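Local coordinates for protein SusD homolog (Bacteroides thetaiotaomicron VPI-5482, PDB 3IHV) that probably binds sugars at the outer membrane, as a member of the SusD family involved in glycan capture, at residues 170-174 with 201-206; 191-197 with 260-264; 257-261 with 396-400; 392-396 with 465-469. All coordinates share one frame; numbering follows the deposited sequence.

Contact 1 of 4, residues 170-174 with 201-206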
loop_
_atom_site.group_PDB
_atom_site.type_symbol
_atom_site.label_atom_id
_atom_site.label_comp_id
_atom_site.label_asym_id
_atom_site.label_seq_id
_atom_site.Cartn_x
_atom_site.Cartn_y
_atom_site.Cartn_z
ATOM N N LEU A 170 -15.206 2.906 -10.067
ATOM C CA LEU A 170 -15.464 2.681 -8.649
ATOM C C LEU A 170 -16.917 2.991 -8.283
ATOM O O LEU A 170 -17.502 2.305 -7.424
ATOM C CB LEU A 170 -14.479 3.467 -7.770
ATOM C CG LEU A 170 -13.049 2.981 -7.945
ATOM C CD1 LEU A 170 -12.052 3.912 -7.222
ATOM C CD2 LEU A 170 -12.905 1.563 -7.437
ATOM N N LEU A 171 -17.506 4.020 -8.898
ATOM C CA LEU A 171 -18.914 4.336 -8.632
ATOM C C LEU A 171 -19.819 3.161 -9.002
ATOM O O LEU A 171 -20.760 2.848 -8.246
ATOM C CB LEU A 171 -19.391 5.634 -9.314
ATOM C CG LEU A 171 -18.916 6.942 -8.707
ATOM C CD1 LEU A 171 -19.337 8.141 -9.631
ATOM C CD2 LEU A 171 -19.492 7.113 -7.291
ATOM N N TYR A 172 -19.561 2.510 -10.140
ATOM C CA TYR A 172 -20.323 1.317 -10.484
ATOM C C TYR A 172 -20.143 0.217 -9.409
ATOM O O TYR A 172 -21.115 -0.381 -8.984
ATOM C CB TYR A 172 -19.890 0.765 -11.844
ATOM C CG TYR A 172 -20.663 -0.448 -12.298
ATOM C CD1 TYR A 172 -20.306 -1.724 -11.885
ATOM C CD2 TYR A 172 -21.733 -0.322 -13.184
ATOM C CE1 TYR A 172 -21.000 -2.856 -12.332
ATOM C CE2 TYR A 172 -22.443 -1.452 -13.626
ATOM C CZ TYR A 172 -22.057 -2.704 -13.206
ATOM O OH TYR A 172 -22.746 -3.791 -13.630
ATOM N N ALA A 173 -18.913 -0.014 -8.947
ATOM C CA ALA A 173 -18.650 -1.056 -7.924
ATOM C C ALA A 173 -19.344 -0.695 -6.599
ATOM O O ALA A 173 -19.906 -1.571 -5.948
ATOM C CB ALA A 173 -17.131 -1.296 -7.755
ATOM N N CYS A 174 -19.360 0.587 -6.239
ATOM C CA CYS A 174 -20.089 1.034 -5.058
ATOM C C CYS A 174 -21.584 0.735 -5.190
ATOM O O CYS A 174 -22.230 0.359 -4.214
ATOM C CB CYS A 174 -19.934 2.540 -4.815
ATOM S SG CYS A 174 -18.244 3.028 -4.302
ATOM N N LEU A 201 -11.734 2.832 -1.342
ATOM C CA LEU A 201 -10.780 3.186 -2.372
ATOM C C LEU A 201 -11.198 4.475 -3.084
ATOM O O LEU A 201 -10.352 5.316 -3.356
ATOM C CB LEU A 201 -10.584 2.033 -3.363
ATOM C CG LEU A 201 -9.564 2.317 -4.479
ATOM C CD1 LEU A 201 -8.205 2.614 -3.904
ATOM C CD2 LEU A 201 -9.507 1.128 -5.428
ATOM N N LEU A 202 -12.483 4.633 -3.360
ATOM C CA LEU A 202 -12.976 5.853 -4.012
ATOM C C LEU A 202 -12.686 7.083 -3.136
ATOM O O LEU A 202 -12.342 8.138 -3.652
ATOM C CB LEU A 202 -14.451 5.733 -4.360
ATOM C CG LEU A 202 -15.033 6.919 -5.117
ATOM C CD1 LEU A 202 -14.195 7.249 -6.365
ATOM C CD2 LEU A 202 -16.532 6.698 -5.456
ATOM N N THR A 203 -12.797 6.933 -1.824
ATOM C CA THR A 203 -12.441 8.015 -0.898
ATOM C C THR A 203 -10.980 8.412 -1.107
ATOM O O THR A 203 -10.660 9.593 -1.203
ATOM C CB THR A 203 -12.646 7.560 0.572
ATOM O OG1 THR A 203 -14.002 7.183 0.769
ATOM C CG2 THR A 203 -12.229 8.628 1.597
ATOM N N LYS A 204 -10.094 7.421 -1.157
ATOM C CA LYS A 204 -8.655 7.702 -1.344
ATOM C C LYS A 204 -8.356 8.336 -2.710
ATOM O O LYS A 204 -7.520 9.201 -2.826
ATOM C CB LYS A 204 -7.790 6.487 -1.080
ATOM C CG LYS A 204 -6.270 6.724 -1.240
ATOM C CD LYS A 204 -5.444 5.530 -0.801
ATOM C CE LYS A 204 -5.322 5.487 0.706
ATOM N NZ LYS A 204 -4.334 4.497 1.174
ATOM N N VAL A 205 -9.052 7.867 -3.731
ATOM C CA VAL A 205 -8.940 8.445 -5.084
ATOM C C VAL A 205 -9.351 9.878 -5.079
ATOM O O VAL A 205 -8.628 10.730 -5.588
ATOM C CB VAL A 205 -9.803 7.607 -6.074
ATOM C CG1 VAL A 205 -10.052 8.351 -7.422
ATOM C CG2 VAL A 205 -9.200 6.202 -6.253
ATOM N N TYR A 206 -10.511 10.192 -4.489
ATOM C CA TYR A 206 -10.920 11.579 -4.427
ATOM C C TYR A 206 -9.963 12.445 -3.625
ATOM O O TYR A 206 -9.681 13.578 -4.032
ATOM C CB TYR A 206 -12.313 11.744 -3.821
ATOM C CG TYR A 206 -13.484 11.313 -4.696
ATOM C CD1 TYR A 206 -13.611 11.785 -6.005
ATOM C CD2 TYR A 206 -14.543 10.630 -4.157
ATOM C CE1 TYR A 206 -14.709 11.413 -6.805
ATOM C CE2 TYR A 206 -15.665 10.300 -4.916
ATOM C CZ TYR A 206 -15.760 10.725 -6.228
ATOM O OH TYR A 206 -16.860 10.387 -6.993
#

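Contact 2 of 4, residues 191-197 with 260-264. With EDO (1,2-ethanediol), chain N; EDO (1,2-ethanediol), chain M.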
loop_
_atom_site.group_PDB
_atom_site.type_symbol
_atom_site.label_atom_id
_atom_site.label_comp_id
_atom_site.label_asym_id
_atom_site.label_seq_id
_atom_site.Cartn_x
_atom_site.Cartn_y
_atom_site.Cartn_z
ATOM N N TYR A 191 -10.879 -11.652 0.331
ATOM C CA TYR A 191 -9.848 -10.972 -0.473
ATOM C C TYR A 191 -10.341 -10.520 -1.833
ATOM O O TYR A 191 -9.542 -10.310 -2.751
ATOM C CB TYR A 191 -8.596 -11.850 -0.639
ATOM C CG TYR A 191 -8.030 -12.397 0.659
ATOM C CD1 TYR A 191 -7.312 -11.599 1.523
ATOM C CD2 TYR A 191 -8.201 -13.750 1.005
ATOM C CE1 TYR A 191 -6.778 -12.107 2.714
ATOM C CE2 TYR A 191 -7.688 -14.247 2.183
ATOM C CZ TYR A 191 -6.982 -13.427 3.027
ATOM O OH TYR A 191 -6.471 -13.914 4.201
ATOM N N ARG A 192 -11.666 -10.413 -1.979
ATOM C CA ARG A 192 -12.271 -9.902 -3.171
ATOM C C ARG A 192 -12.995 -8.590 -2.837
ATOM O O ARG A 192 -13.353 -8.305 -1.668
ATOM C CB ARG A 192 -13.228 -10.919 -3.766
ATOM C CG ARG A 192 -12.459 -12.075 -4.375
ATOM C CD ARG A 192 -13.255 -13.184 -4.744
ATOM N NE ARG A 192 -14.282 -12.849 -5.703
ATOM C CZ ARG A 192 -15.181 -13.725 -6.111
ATOM N NH1 ARG A 192 -15.123 -14.987 -5.693
ATOM N NH2 ARG A 192 -16.143 -13.346 -6.945
ATOM N N PHE A 193 -13.153 -7.764 -3.847
ATOM C CA PHE A 193 -13.862 -6.513 -3.688
ATOM C C PHE A 193 -15.329 -6.697 -3.259
ATOM O O PHE A 193 -16.089 -7.488 -3.841
ATOM C CB PHE A 193 -13.873 -5.701 -4.999
ATOM C CG PHE A 193 -12.718 -4.743 -5.124
ATOM C CD1 PHE A 193 -12.759 -3.525 -4.464
ATOM C CD2 PHE A 193 -11.614 -5.046 -5.892
ATOM C CE1 PHE A 193 -11.710 -2.623 -4.545
ATOM C CE2 PHE A 193 -10.549 -4.134 -5.978
ATOM C CZ PHE A 193 -10.612 -2.925 -5.315
ATOM N N SER A 194 -15.703 -5.886 -2.285
ATOM C CA SER A 194 -17.060 -5.726 -1.801
ATOM C C SER A 194 -17.273 -4.220 -1.669
ATOM O O SER A 194 -16.332 -3.450 -1.833
ATOM C CB SER A 194 -17.294 -6.430 -0.493
ATOM O OG SER A 194 -17.321 -7.846 -0.703
ATOM N N LYS A 195 -18.485 -3.813 -1.318
ATOM C CA LYS A 195 -18.838 -2.394 -1.320
ATOM C C LYS A 195 -17.957 -1.523 -0.448
ATOM O O LYS A 195 -17.619 -0.389 -0.829
ATOM C CB LYS A 195 -20.312 -2.171 -0.930
ATOM C CG LYS A 195 -20.790 -0.811 -1.412
ATOM C CD LYS A 195 -22.111 -0.353 -0.818
ATOM C CE LYS A 195 -23.270 -1.248 -1.097
ATOM N NZ LYS A 195 -23.682 -1.312 -2.550
ATOM N N GLY A 196 -17.580 -2.035 0.716
ATOM C CA GLY A 196 -16.725 -1.264 1.635
ATOM C C GLY A 196 -15.408 -0.886 1.019
ATOM O O GLY A 196 -14.969 0.248 1.143
ATOM N N ALA A 197 -14.784 -1.832 0.320
ATOM C CA ALA A 197 -13.536 -1.577 -0.366
ATOM C C ALA A 197 -13.704 -0.608 -1.504
ATOM O O ALA A 197 -12.822 0.218 -1.738
ATOM C CB ALA A 197 -12.919 -2.875 -0.895
ATOM N N LEU A 260 -10.151 -4.102 4.008
ATOM C CA LEU A 260 -10.965 -3.799 2.829
ATOM C C LEU A 260 -10.318 -4.355 1.533
ATOM O O LEU A 260 -10.942 -5.151 0.830
ATOM C CB LEU A 260 -11.190 -2.295 2.772
ATOM C CG LEU A 260 -11.956 -1.714 3.977
ATOM C CD1 LEU A 260 -12.073 -0.189 3.787
ATOM C CD2 LEU A 260 -13.342 -2.340 4.206
ATOM N N ILE A 261 -9.055 -4.003 1.279
ATOM C CA ILE A 261 -8.311 -4.466 0.128
ATOM C C ILE A 261 -7.034 -5.108 0.662
ATOM O O ILE A 261 -6.163 -4.429 1.172
ATOM C CB ILE A 261 -7.980 -3.341 -0.885
ATOM C CG1 ILE A 261 -9.273 -2.651 -1.329
ATOM C CG2 ILE A 261 -7.191 -3.953 -2.092
ATOM C CD1 ILE A 261 -9.057 -1.402 -2.238
ATOM N N GLU A 262 -6.961 -6.431 0.570
ATOM C CA GLU A 262 -5.829 -7.148 1.072
ATOM C C GLU A 262 -5.478 -8.174 0.003
ATOM O O GLU A 262 -6.368 -8.856 -0.515
ATOM C CB GLU A 262 -6.193 -7.787 2.433
ATOM C CG GLU A 262 -5.051 -8.565 3.103
ATOM C CD GLU A 262 -5.442 -9.180 4.427
ATOM O OE1 GLU A 262 -6.646 -9.115 4.808
ATOM O OE2 GLU A 262 -4.524 -9.678 5.103
ATOM N N ILE A 263 -4.186 -8.255 -0.330
ATOM C CA ILE A 263 -3.689 -9.179 -1.332
ATOM C C ILE A 263 -3.293 -10.463 -0.637
ATOM O O ILE A 263 -2.471 -10.450 0.288
ATOM C CB ILE A 263 -2.433 -8.627 -2.049
ATOM C CG1 ILE A 263 -2.632 -7.173 -2.447
ATOM C CG2 ILE A 263 -2.052 -9.520 -3.254
ATOM C CD1 ILE A 263 -3.941 -6.901 -3.172
ATOM N N SER A 264 -3.871 -11.570 -1.052
ATOM C CA SER A 264 -3.546 -12.863 -0.472
ATOM C C SER A 264 -2.436 -13.560 -1.242
ATOM O O SER A 264 -2.513 -13.744 -2.465
ATOM C CB SER A 264 -4.772 -13.780 -0.429
ATOM O OG SER A 264 -4.410 -15.094 -0.048
HETATM C C1 EDO N . -8.395 -7.102 -3.960
HETATM O O1 EDO N . -9.531 -7.525 -3.176
HETATM C C2 EDO N . -7.085 -7.613 -3.337
HETATM O O2 EDO N . -7.060 -9.023 -3.075
HETATM C C1 EDO M . -4.890 -11.968 -4.274
HETATM O O1 EDO M . -5.661 -11.669 -3.121
HETATM C C2 EDO M . -5.323 -11.130 -5.462
HETATM O O2 EDO M . -5.505 -9.732 -5.198
HETATM O O HOH W 1 -5.152 -12.097 5.840
HETATM O O HOH W 2 -13.446 -5.951 -0.220
#

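Contact 3 of 4, residues 257-261 with 396-400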
loop_
_atom_site.group_PDB
_atom_site.type_symbol
_atom_site.label_atom_id
_atom_site.label_comp_id
_atom_site.label_asym_id
_atom_site.label_seq_id
_atom_site.Cartn_x
_atom_site.Cartn_y
_atom_site.Cartn_z
ATOM N N THR A 257 -13.994 -7.183 8.682
ATOM C CA THR A 257 -14.276 -6.048 9.542
ATOM C C THR A 257 -13.506 -4.783 9.170
ATOM O O THR A 257 -14.100 -3.754 8.864
ATOM C CB THR A 257 -14.032 -6.400 11.025
ATOM O OG1 THR A 257 -14.862 -7.506 11.398
ATOM C CG2 THR A 257 -14.353 -5.206 11.920
ATOM N N GLU A 258 -12.188 -4.883 9.225
ATOM C CA GLU A 258 -11.272 -3.778 8.923
ATOM C C GLU A 258 -10.556 -3.904 7.593
ATOM O O GLU A 258 -10.272 -2.921 6.927
ATOM C CB GLU A 258 -10.246 -3.647 10.065
ATOM C CG GLU A 258 -9.337 -2.439 9.906
ATOM C CD GLU A 258 -8.527 -2.066 11.127
ATOM O OE1 GLU A 258 -8.673 -2.690 12.216
ATOM O OE2 GLU A 258 -7.738 -1.107 10.945
ATOM N N SER A 259 -10.192 -5.118 7.220
ATOM C CA SER A 259 -9.482 -5.336 5.987
ATOM C C SER A 259 -10.406 -5.135 4.783
ATOM O O SER A 259 -11.302 -5.929 4.539
ATOM C CB SER A 259 -8.944 -6.766 5.950
ATOM O OG SER A 259 -8.146 -6.892 4.793
ATOM N N LEU A 260 -10.151 -4.102 4.008
ATOM C CA LEU A 260 -10.965 -3.799 2.829
ATOM C C LEU A 260 -10.318 -4.355 1.533
ATOM O O LEU A 260 -10.942 -5.151 0.830
ATOM C CB LEU A 260 -11.190 -2.295 2.772
ATOM C CG LEU A 260 -11.956 -1.714 3.977
ATOM C CD1 LEU A 260 -12.073 -0.189 3.787
ATOM C CD2 LEU A 260 -13.342 -2.340 4.206
ATOM N N ILE A 261 -9.055 -4.003 1.279
ATOM C CA ILE A 261 -8.311 -4.466 0.128
ATOM C C ILE A 261 -7.034 -5.108 0.662
ATOM O O ILE A 261 -6.163 -4.429 1.172
ATOM C CB ILE A 261 -7.980 -3.341 -0.885
ATOM C CG1 ILE A 261 -9.273 -2.651 -1.329
ATOM C CG2 ILE A 261 -7.191 -3.953 -2.092
ATOM C CD1 ILE A 261 -9.057 -1.402 -2.238
ATOM N N ARG A 396 -7.109 -0.504 4.667
ATOM C CA ARG A 396 -7.773 -0.880 5.902
ATOM C C ARG A 396 -8.794 0.202 6.271
ATOM O O ARG A 396 -8.614 1.364 5.951
ATOM C CB ARG A 396 -6.769 -0.971 7.070
ATOM C CG ARG A 396 -5.741 -2.036 6.875
ATOM C CD ARG A 396 -4.997 -2.401 8.135
ATOM N NE ARG A 396 -3.955 -1.475 8.541
ATOM C CZ ARG A 396 -4.036 -0.582 9.542
ATOM N NH1 ARG A 396 -5.153 -0.405 10.261
ATOM N NH2 ARG A 396 -2.959 0.116 9.855
ATOM N N TYR A 397 -9.825 -0.148 7.007
ATOM C CA TYR A 397 -10.800 0.866 7.418
ATOM C C TYR A 397 -10.189 2.003 8.219
ATOM O O TYR A 397 -10.680 3.134 8.135
ATOM C CB TYR A 397 -11.877 0.175 8.220
ATOM C CG TYR A 397 -13.075 0.969 8.626
ATOM C CD1 TYR A 397 -14.043 1.324 7.706
ATOM C CD2 TYR A 397 -13.296 1.286 9.953
ATOM C CE1 TYR A 397 -15.179 2.003 8.085
ATOM C CE2 TYR A 397 -14.429 1.958 10.341
ATOM C CZ TYR A 397 -15.383 2.307 9.393
ATOM O OH TYR A 397 -16.515 2.951 9.790
ATOM N N ALA A 398 -9.121 1.754 8.997
ATOM C CA ALA A 398 -8.510 2.865 9.749
ATOM C C ALA A 398 -8.019 3.991 8.812
ATOM O O ALA A 398 -8.082 5.156 9.141
ATOM C CB ALA A 398 -7.340 2.368 10.627
ATOM N N ASP A 399 -7.475 3.598 7.673
ATOM C CA ASP A 399 -6.981 4.535 6.632
ATOM C C ASP A 399 -8.166 5.374 6.174
ATOM O O ASP A 399 -8.107 6.631 6.099
ATOM C CB ASP A 399 -6.383 3.677 5.508
ATOM C CG ASP A 399 -5.590 4.458 4.459
ATOM O OD1 ASP A 399 -5.719 5.689 4.347
ATOM O OD2 ASP A 399 -4.839 3.785 3.704
ATOM N N VAL A 400 -9.302 4.710 5.935
ATOM C CA VAL A 400 -10.487 5.421 5.502
ATOM C C VAL A 400 -11.002 6.373 6.591
ATOM O O VAL A 400 -11.360 7.506 6.276
ATOM C CB VAL A 400 -11.620 4.491 5.022
ATOM C CG1 VAL A 400 -12.825 5.334 4.549
ATOM C CG2 VAL A 400 -11.125 3.538 3.882
#

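Contact 4 of 4, residues 392-396 with 465-469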
loop_
_atom_site.group_PDB
_atom_site.type_symbol
_atom_site.label_atom_id
_atom_site.label_comp_id
_atom_site.label_asym_id
_atom_site.label_seq_id
_atom_site.Cartn_x
_atom_site.Cartn_y
_atom_site.Cartn_z
ATOM N N TRP A 392 -0.790 -8.798 2.165
ATOM C CA TRP A 392 -0.532 -7.355 2.045
ATOM C C TRP A 392 -1.774 -6.481 2.146
ATOM O O TRP A 392 -2.657 -6.519 1.273
ATOM C CB TRP A 392 0.207 -7.016 0.733
ATOM C CG TRP A 392 0.612 -5.585 0.723
ATOM C CD1 TRP A 392 0.111 -4.583 -0.053
ATOM C CD2 TRP A 392 1.624 -4.998 1.532
ATOM N NE1 TRP A 392 0.719 -3.391 0.259
ATOM C CE2 TRP A 392 1.654 -3.605 1.230
ATOM C CE3 TRP A 392 2.445 -5.490 2.546
ATOM C CZ2 TRP A 392 2.524 -2.723 1.854
ATOM C CZ3 TRP A 392 3.324 -4.627 3.162
ATOM C CH2 TRP A 392 3.359 -3.249 2.817
ATOM N N TYR A 393 -1.848 -5.683 3.198
ATOM C CA TYR A 393 -2.944 -4.738 3.331
ATOM C C TYR A 393 -2.710 -3.519 2.425
ATOM O O TYR A 393 -1.788 -2.711 2.656
ATOM C CB TYR A 393 -3.106 -4.175 4.735
ATOM C CG TYR A 393 -3.585 -5.140 5.802
ATOM C CD1 TYR A 393 -4.872 -5.699 5.742
ATOM C CD2 TYR A 393 -2.788 -5.425 6.891
ATOM C CE1 TYR A 393 -5.333 -6.541 6.733
ATOM C CE2 TYR A 393 -3.230 -6.284 7.907
ATOM C CZ TYR A 393 -4.511 -6.825 7.821
ATOM O OH TYR A 393 -4.945 -7.656 8.817
ATOM N N PHE A 394 -3.528 -3.382 1.390
ATOM C CA PHE A 394 -3.498 -2.179 0.575
ATOM C C PHE A 394 -4.412 -1.078 1.170
ATOM O O PHE A 394 -4.121 0.139 1.065
ATOM C CB PHE A 394 -3.897 -2.521 -0.872
ATOM C CG PHE A 394 -3.922 -1.325 -1.808
ATOM C CD1 PHE A 394 -2.745 -0.729 -2.227
ATOM C CD2 PHE A 394 -5.119 -0.873 -2.330
ATOM C CE1 PHE A 394 -2.766 0.357 -3.104
ATOM C CE2 PHE A 394 -5.162 0.202 -3.207
ATOM C CZ PHE A 394 -3.978 0.816 -3.609
ATOM N N LEU A 395 -5.559 -1.479 1.736
ATOM C CA LEU A 395 -6.509 -0.534 2.315
ATOM C C LEU A 395 -7.250 -1.142 3.507
ATOM O O LEU A 395 -7.913 -2.204 3.375
ATOM C CB LEU A 395 -7.566 -0.087 1.279
ATOM C CG LEU A 395 -8.455 1.091 1.734
ATOM C CD1 LEU A 395 -7.603 2.333 1.979
ATOM C CD2 LEU A 395 -9.584 1.343 0.717
ATOM N N ARG A 396 -7.109 -0.504 4.667
ATOM C CA ARG A 396 -7.773 -0.880 5.902
ATOM C C ARG A 396 -8.794 0.202 6.271
ATOM O O ARG A 396 -8.614 1.364 5.951
ATOM C CB ARG A 396 -6.769 -0.971 7.070
ATOM C CG ARG A 396 -5.741 -2.036 6.875
ATOM C CD ARG A 396 -4.997 -2.401 8.135
ATOM N NE ARG A 396 -3.955 -1.475 8.541
ATOM C CZ ARG A 396 -4.036 -0.582 9.542
ATOM N NH1 ARG A 396 -5.153 -0.405 10.261
ATOM N NH2 ARG A 396 -2.959 0.116 9.855
ATOM N N PHE A 465 4.840 1.940 7.189
ATOM C CA PHE A 465 5.424 0.824 6.440
ATOM C C PHE A 465 4.431 0.080 5.524
ATOM O O PHE A 465 4.848 -0.809 4.782
ATOM C CB PHE A 465 6.175 -0.144 7.362
ATOM C CG PHE A 465 6.943 0.556 8.430
ATOM C CD1 PHE A 465 7.884 1.534 8.096
ATOM C CD2 PHE A 465 6.704 0.285 9.779
ATOM C CE1 PHE A 465 8.558 2.220 9.095
ATOM C CE2 PHE A 465 7.379 0.986 10.762
ATOM C CZ PHE A 465 8.291 1.965 10.420
ATOM N N GLU A 466 3.146 0.445 5.561
ATOM C CA GLU A 466 2.115 -0.221 4.745
ATOM C C GLU A 466 1.975 0.376 3.311
ATOM O O GLU A 466 1.029 0.065 2.589
ATOM C CB GLU A 466 0.771 -0.184 5.459
ATOM C CG GLU A 466 0.744 -0.965 6.751
ATOM C CD GLU A 466 -0.551 -0.803 7.511
ATOM O OE1 GLU A 466 -1.652 -1.056 6.951
ATOM O OE2 GLU A 466 -0.473 -0.421 8.701
ATOM N N GLY A 467 2.913 1.242 2.932
ATOM C CA GLY A 467 3.037 1.699 1.556
ATOM C C GLY A 467 2.381 2.995 1.169
ATOM O O GLY A 467 2.265 3.278 -0.031
ATOM N N HIS A 468 1.977 3.781 2.154
ATOM C CA HIS A 468 1.248 5.021 1.898
ATOM C C HIS A 468 2.006 6.300 2.105
ATOM O O HIS A 468 1.614 7.357 1.583
ATOM C CB HIS A 468 0.005 5.074 2.817
ATOM C CG HIS A 468 -0.795 3.818 2.763
ATOM N ND1 HIS A 468 -1.376 3.360 1.590
ATOM C CD2 HIS A 468 -0.973 2.847 3.687
ATOM C CE1 HIS A 468 -1.926 2.180 1.822
ATOM N NE2 HIS A 468 -1.700 1.849 3.086
ATOM N N ARG A 469 3.087 6.256 2.865
ATOM C CA ARG A 469 3.698 7.510 3.261
ATOM C C ARG A 469 4.203 8.379 2.113
ATOM O O ARG A 469 3.956 9.589 2.061
ATOM C CB ARG A 469 4.800 7.267 4.291
ATOM C CG ARG A 469 5.339 8.561 4.894
ATOM C CD ARG A 469 4.259 9.301 5.642
ATOM N NE ARG A 469 4.749 10.386 6.484
ATOM C CZ ARG A 469 3.943 11.079 7.279
ATOM N NH1 ARG A 469 2.639 10.823 7.302
ATOM N NH2 ARG A 469 4.426 12.061 8.033
HETATM O O HOH W 3 -0.064 -0.507 0.131
HETATM O O HOH W 4 -2.498 -0.549 4.401
#

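Contact 1 of 4, residues 170-174 with 201-206
Cys174 N donates to Leu170 O at 2.8 Å, an ordinary i to i+4 helix bond whose two residues both turn their side chains toward helix 195-210. The case illustrates how the facing parts of two helices can meet through branched aliphatic carbons. Helices 159-176 and 195-210 run close to antiparallel here, their local axes 10.7 Å apart and at 152° to each other. Leu170 does most of the work from its side. With CG anti to its carbonyl carbon (chi1 -65°), it sends its two methyls to different neighbours: CD1 lies against CG2 of Val205 at 3.8 Å and over the backbone of Leu202, while CD2 meets CD2 of Leu201 at 4.0 Å, the two leucines crossing at about a right angle. Leu202 divides its own methyls as well. Its CD1 reaches CB of Leu170 at 4.0 Å, and CD2 presses on CD2 of Leu171 at 3.5 Å, with SG of Cys174 a little farther off at 4.2 Å. The same Leu202 CD1 sits 3.7 Å above one face of the Tyr206 ring, toward its rim, within its own helix. Tyr206 OH then extends back toward helix 159-176, where it is hydrogen-bonded to Glu167, one turn before Leu171. No hydrogen bond links 170-174 to 201-206 directly, so their association rests on the fit of methyl groups, while the tyrosine-glutamate bond and a bond from Lys195 NZ to Cys174 O supply directional links between the same two helices.

Contact 2 of 4, residues 191-197 with 260-264
Tyr191 carries its ring anti to its own carbonyl carbon (chi1 -52°), while Glu262 stretches out fully extended with CG anti to its backbone N (chi1 -179°), and the two side chains meet obliquely. The example shows how one ring can meet segment 260-264 by its face, its edge and, through a water, its hydroxyl. Ser264 CB lies over the centre of a face of the Tyr191 ring, 3.7 Å from the centroid, in a CH-pi contact. Glu262 takes the edge, its CD 3.6 Å from Tyr191 CE1, and a water joins Glu262 OE2 to Tyr191 OH. The other carboxylate oxygen, OE1, is held by Ser259. A leucine in place of Tyr191 would probably leave that water without its phenolic partner and Ser264 CB without an aromatic face to lie on.

Farther along, Ile261 places CD1 3.7 Å from Phe193 CE1, and its CG1 lies 3.7 Å from Ala197 CB. A second water accepts weakly from Ser194 N and lies within bonding distance of the carbonyls of Arg192 and Leu260. Ethanediol, probably from the crystallisation liquor, fills in nearby: one molecule donates through O1 to Tyr191 O at 2.8 Å, and another accepts from Ser264 N at 2.7 Å. The start of helix 195-210 thus packs where strand 259-263 turns a corner, at a classic beta bulge in which Leu260 and Ile261 both face Leu395.

Contact 3 of 4, residues 257-261 with 396-400
Glu258 and Arg396 lie side by side and point the same way, yet their flat ends are turned 61° against each other. The salt bridge across the two segments is a single, bent bond: Arg396 NH1 reaches Glu258 OE2 at 2.8 Å with an angle of 133° at the hydrogen, the oxygen lying in the guanidinium plane but the nitrogen standing above the carboxylate plane. A bend at chi3 (-78°) turns the arginine chain so that NH1 comes back to the glutamate. Neither partner is committed to the other alone, since Glu258 OE1 pairs with Arg429 and Arg396 NH1 also meets Glu462. Two arginines at Glu258 and acidic partners round Arg396 probably favour the charged forms, though Arg396 and Arg429 also come close as like charges.

Against Tyr397 the glutamate runs nearly at right angles, its CG 4.0 Å from Tyr397 CB, and OE2 comes within 3.5 Å of Ala398 CB. Leu260 also reaches the helix start: its CD1 touches Val400 CG2 at 3.8 Å, the side chains again crossing at about a right angle.

The backbone ties these orientations together. Tyr397 N donates to Glu258 O at 2.8 Å, and Arg396 CA makes a CA-H...O contact of 3.4 Å with the same Glu258 O. Ser259 and Arg396 form an antiparallel, non-hydrogen-bonded pair with their side chains on one face. Arg396 is both the last strand residue and the N-cap of helix 397-412, so the arrangement is that of a strand-to-helix junction at the end of a two-stranded antiparallel sheet.

Contact 4 of 4, residues 392-396 with 465-469
Strand 392-396 turns a corner at Phe394, where a classic beta bulge sets Phe394 and Leu395 both facing Ile261, and the irregular loop 465-469 passes alongside it, with the CA atoms of Tyr393 and Glu466 6.9 Å apart. The side chains illustrate the side-on bidentate salt bridge. Arg396 NE donates to Glu466 OE1 at 2.8 Å and 163°, while NH2 donates to Glu466 OE2 at 2.8 Å and 170°. Each oxygen offers its syn lone pair, and the two planes are only 27° apart. Glu466 OE2 has a further partner in Lys370. A methionine in place of Arg396 would probably leave Glu466 without the two N-H donors that fix the plane of its carboxylate, with Lys370 and a water as remaining partners.

The carbon part of Arg396 is used too, its CD lying 3.8 Å above the plane of the Tyr393 ring, toward its rim. One water donates to both Tyr393 O and Glu466 OE1 and also bonds His468 NE2. Another accepts from Trp392 NE1 and donates to Glu466 O, which itself lies 3.2 Å from Trp392 CZ2. The His468 ring turns its edge to the strand, bringing CE1 to 3.1 Å from Phe394 O.

Strands 259-263 and 392-396 bind three of the contacts into one unit: contacts 2 and 3 share Leu260 and Ile261, contacts 3 and 4 share Arg396, and the centres of these pairs lie about 9 and 10 Å apart. Across the sheet, Ile261 O and Phe394 N, 2.8 Å apart, join contacts 2 and 3 to contact 4. Contact 1 is linked through helix 195-210, whose Leu201 CB packs 3.9 Å from Ile261 CD1, and through the salt bridge of Lys204 NZ with Asp399 OD2 at 2.7 Å. A bound sodium ion lies nearest contact 2, about 4 Å from the side chain of Ser264, and the side chain of Trp392 in contact 4 is about 9 Å from a sodium ion.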